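Local coordinates for chemotaxis protein motB (Helicobacter pylori, PDB 3CYP) that probably forms the stator of the flagellar motor together with MotA and may fasten the torque-generating unit to the cell wall through this periplasmic domain, at residues K28-L33 and V37-R42. Sequence-based numbering, arbitrary orientation.
Sequences KIIQKL and VHINVR
With CG1 anti to the carbonyl carbon (chi1 -67°) and a nearly extended chi2 of 168°, Ile30 carries its CD1 out to Ile39, whose CG1 is likewise anti to its carbonyl carbon, so that the two side chains meet tip to tip. CD1 of Ile30 comes to 3.9 Å from Ile39 CG1 and also touches Ile39 CG2, while Ile39 CD1, bent to one side by chi2 -71°, lies 4.0 Å from Ile30 CG1. Next to this pair, Leu33 and Val37 cross at a slant, Leu33 CD1 meeting Val37 CG1 at 3.8 Å; the same Leu33 methyl lies 4.3 Å from Ile39 CD1. Here helix 17-30 hands over to strand 38-44, an inner strand of the mixed sheet in this OmpA-like, cell-wall-anchoring domain. A type I turn from Ile30 to Leu33, with Leu33 N bonded to Ile30 O at 3.1 Å, closes the helix end, and both residues point their CB toward the strand. No hydrogen bond spans the two segments, and all four touching residues are buried. Leu73 of helix 58-75 packs on Ile30, Phe113 of strand 108-114 on Leu33 and Ile39, and Ile123 of helix 117-131 on Val37.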
ATOM      1  N   LYS B  28      -8.615 -11.997 -10.390  1.00 12.42           N
ATOM      2  CA  LYS B  28      -8.847 -13.394 -10.641  1.00 12.93           C
ATOM      3  C   LYS B  28      -7.546 -14.119 -10.900  1.00 12.27           C
ATOM      4  O   LYS B  28      -7.298 -15.182 -10.316  1.00 12.95           O
ATOM      5  CB  LYS B  28      -9.786 -13.559 -11.836  1.00 13.29           C
ATOM      6  CG  LYS B  28     -10.087 -15.006 -12.212  1.00 14.28           C
ATOM      7  CD  LYS B  28     -10.973 -14.994 -13.467  1.00 15.57           C
ATOM      8  CE  LYS B  28     -11.232 -16.400 -14.008  1.00 17.15           C
ATOM      9  NZ  LYS B  28     -11.856 -16.329 -15.382  1.00 18.38           N
ATOM     10  N   ILE B  29      -6.746 -13.585 -11.813  1.00 12.45           N
ATOM     11  CA  ILE B  29      -5.479 -14.212 -12.204  0.50 13.02           C
ATOM     12  C   ILE B  29      -4.510 -14.213 -11.030  1.00 12.93           C
ATOM     13  O   ILE B  29      -3.767 -15.169 -10.828  1.00 12.72           O
ATOM     14  CB  ILE B  29      -4.816 -13.474 -13.407  0.50 13.51           C
ATOM     15  CG1 ILE B  29      -5.535 -13.794 -14.733  0.50 14.36           C
ATOM     16  CG2 ILE B  29      -3.346 -13.804 -13.542  0.50 14.60           C
ATOM     17  CD1 ILE B  29      -6.362 -15.050 -14.707  0.50 19.24           C
ATOM     18  N   ILE B  30      -4.477 -13.096 -10.286  1.00 11.86           N
ATOM     19  CA  ILE B  30      -3.538 -13.015  -9.165  1.00 12.48           C
ATOM     20  C   ILE B  30      -3.762 -14.147  -8.182  1.00 13.02           C
ATOM     21  O   ILE B  30      -2.809 -14.749  -7.697  1.00 13.20           O
ATOM     22  CB  ILE B  30      -3.556 -11.655  -8.488  1.00 10.76           C
ATOM     23  CG1 ILE B  30      -3.007 -10.604  -9.429  1.00 12.00           C
ATOM     24  CG2 ILE B  30      -2.774 -11.696  -7.167  1.00 12.44           C
ATOM     25  CD1 ILE B  30      -3.214  -9.150  -8.998  1.00 11.09           C
ATOM     26  N   GLN B  31      -5.017 -14.470  -7.892  1.00 13.40           N
ATOM     27  CA  GLN B  31      -5.307 -15.499  -6.922  1.00 14.89           C
ATOM     28  C   GLN B  31      -4.906 -16.900  -7.392  1.00 14.76           C
ATOM     29  O   GLN B  31      -4.847 -17.820  -6.569  1.00 17.59           O
ATOM     30  CB  GLN B  31      -6.780 -15.426  -6.558  1.00 15.63           C
ATOM     31  CG  GLN B  31      -7.107 -14.133  -5.880  1.00 15.13           C
ATOM     32  CD  GLN B  31      -8.554 -13.987  -5.573  1.00 18.56           C
ATOM     33  OE1 GLN B  31      -9.061 -14.634  -4.647  1.00 20.55           O
ATOM     34  NE2 GLN B  31      -9.218 -13.071  -6.273  1.00 22.93           N
ATOM     35  N   LYS B  32      -4.651 -17.061  -8.691  1.00 14.83           N
ATOM     36  CA  LYS B  32      -4.208 -18.345  -9.260  1.00 15.64           C
ATOM     37  C   LYS B  32      -2.689 -18.527  -9.179  1.00 15.84           C
ATOM     38  O   LYS B  32      -2.187 -19.641  -9.375  1.00 16.95           O
ATOM     39  CB  LYS B  32      -4.642 -18.453 -10.724  1.00 16.17           C
ATOM     40  CG  LYS B  32      -6.157 -18.515 -10.915  1.00 17.61           C
ATOM     41  CD  LYS B  32      -6.504 -18.641 -12.367  1.00 19.75           C
ATOM     42  CE  LYS B  32      -8.022 -18.491 -12.577  1.00 21.31           C
ATOM     43  NZ  LYS B  32      -8.718 -19.723 -12.226  1.00 26.08           N
ATOM     44  N   LEU B  33      -1.978 -17.437  -8.936  1.00 15.09           N
ATOM     45  CA  LEU B  33      -0.496 -17.465  -8.990  1.00 14.96           C
ATOM     46  C   LEU B  33       0.112 -18.166  -7.794  1.00 14.88           C
ATOM     47  O   LEU B  33      -0.473 -18.245  -6.711  1.00 15.98           O
ATOM     48  CB  LEU B  33       0.077 -16.025  -9.020  1.00 14.92           C
ATOM     49  CG  LEU B  33      -0.415 -15.147 -10.144  1.00 14.58           C
ATOM     50  CD1 LEU B  33       0.248 -13.782 -10.108  1.00 15.41           C
ATOM     51  CD2 LEU B  33      -0.265 -15.798 -11.532  1.00 15.81           C
ATOM     52  N   VAL B  37       4.821 -15.298  -5.635  1.00 15.05           N
ATOM     53  CA  VAL B  37       4.769 -14.222  -6.613  1.00 15.15           C
ATOM     54  C   VAL B  37       4.023 -13.054  -5.921  1.00 15.28           C
ATOM     55  O   VAL B  37       2.902 -13.206  -5.387  1.00 15.14           O
ATOM     56  CB  VAL B  37       4.019 -14.628  -7.937  1.00 15.13           C
ATOM     57  CG1 VAL B  37       3.825 -13.387  -8.853  1.00 14.98           C
ATOM     58  CG2 VAL B  37       4.744 -15.798  -8.664  1.00 16.90           C
ATOM     59  N   HIS B  38       4.632 -11.879  -5.948  1.00 13.00           N
ATOM     60  CA  HIS B  38       3.995 -10.676  -5.445  1.00 13.04           C
ATOM     61  C   HIS B  38       3.736  -9.700  -6.594  1.00 12.16           C
ATOM     62  O   HIS B  38       4.249  -9.858  -7.716  1.00 11.81           O
ATOM     63  CB  HIS B  38       4.837 -10.044  -4.352  1.00 12.13           C
ATOM     64  CG  HIS B  38       4.832 -10.805  -3.059  1.00 15.07           C
ATOM     65  ND1 HIS B  38       4.891 -10.173  -1.836  1.00 18.64           N
ATOM     66  CD2 HIS B  38       4.809 -12.133  -2.799  1.00 19.52           C
ATOM     67  CE1 HIS B  38       4.830 -11.086  -0.873  1.00 18.94           C
ATOM     68  NE2 HIS B  38       4.803 -12.282  -1.427  1.00 18.51           N
ATOM     69  N   ILE B  39       2.860  -8.745  -6.307  1.00 12.29           N
ATOM     70  CA  ILE B  39       2.336  -7.797  -7.286  1.00 11.55           C
ATOM     71  C   ILE B  39       2.571  -6.380  -6.770  1.00 11.22           C
ATOM     72  O   ILE B  39       2.216  -6.080  -5.629  1.00 11.12           O
ATOM     73  CB  ILE B  39       0.817  -8.017  -7.414  1.00 11.75           C
ATOM     74  CG1 ILE B  39       0.550  -9.448  -7.921  1.00 13.76           C
ATOM     75  CG2 ILE B  39       0.150  -6.886  -8.259  1.00 12.78           C
ATOM     76  CD1 ILE B  39       0.903  -9.653  -9.289  1.00 14.78           C
ATOM     77  N   ASN B  40       3.119  -5.514  -7.617  1.00 10.59           N
ATOM     78  CA  ASN B  40       3.352  -4.069  -7.307  1.00 11.16           C
ATOM     79  C   ASN B  40       2.485  -3.296  -8.276  1.00 11.57           C
ATOM     80  O   ASN B  40       2.609  -3.451  -9.489  1.00 11.52           O
ATOM     81  CB  ASN B  40       4.853  -3.715  -7.461  1.00 11.69           C
ATOM     82  CG  ASN B  40       5.176  -2.292  -7.191  1.00 12.02           C
ATOM     83  OD1 ASN B  40       5.753  -1.606  -8.056  1.00 16.87           O
ATOM     84  ND2 ASN B  40       4.846  -1.837  -6.038  1.00 14.44           N
ATOM     85  N   VAL B  41       1.587  -2.483  -7.707  1.00 11.62           N
ATOM     86  CA  VAL B  41       0.626  -1.704  -8.458  1.00 12.47           C
ATOM     87  C   VAL B  41       1.249  -0.313  -8.570  1.00 12.18           C
ATOM     88  O   VAL B  41       1.443   0.410  -7.555  1.00 11.68           O
ATOM     89  CB  VAL B  41      -0.696  -1.614  -7.690  1.00 12.69           C
ATOM     90  CG1 VAL B  41      -1.694  -0.763  -8.466  1.00 13.36           C
ATOM     91  CG2 VAL B  41      -1.211  -3.023  -7.367  1.00 12.86           C
ATOM     92  N   ARG B  42       1.632   0.033  -9.807  1.00 13.24           N
ATOM     93  CA  ARG B  42       2.413   1.238 -10.086  1.00 13.51           C
ATOM     94  C   ARG B  42       1.552   2.304 -10.741  1.00 13.78           C
ATOM     95  O   ARG B  42       0.981   2.059 -11.791  1.00 13.85           O
ATOM     96  CB  ARG B  42       3.565   0.926 -11.049  1.00 14.26           C
ATOM     97  CG  ARG B  42       4.487  -0.045 -10.471  1.00 16.69           C
ATOM     98  CD  ARG B  42       5.743  -0.156 -11.279  1.00 18.31           C
ATOM     99  NE  ARG B  42       6.614  -1.103 -10.609  1.00 20.02           N
ATOM    100  CZ  ARG B  42       7.817  -1.439 -11.033  1.00 20.06           C
ATOM    101  NH1 ARG B  42       8.295  -0.940 -12.168  1.00 21.22           N
ATOM    102  NH2 ARG B  42       8.509  -2.331 -10.328  1.00 22.15           N
TER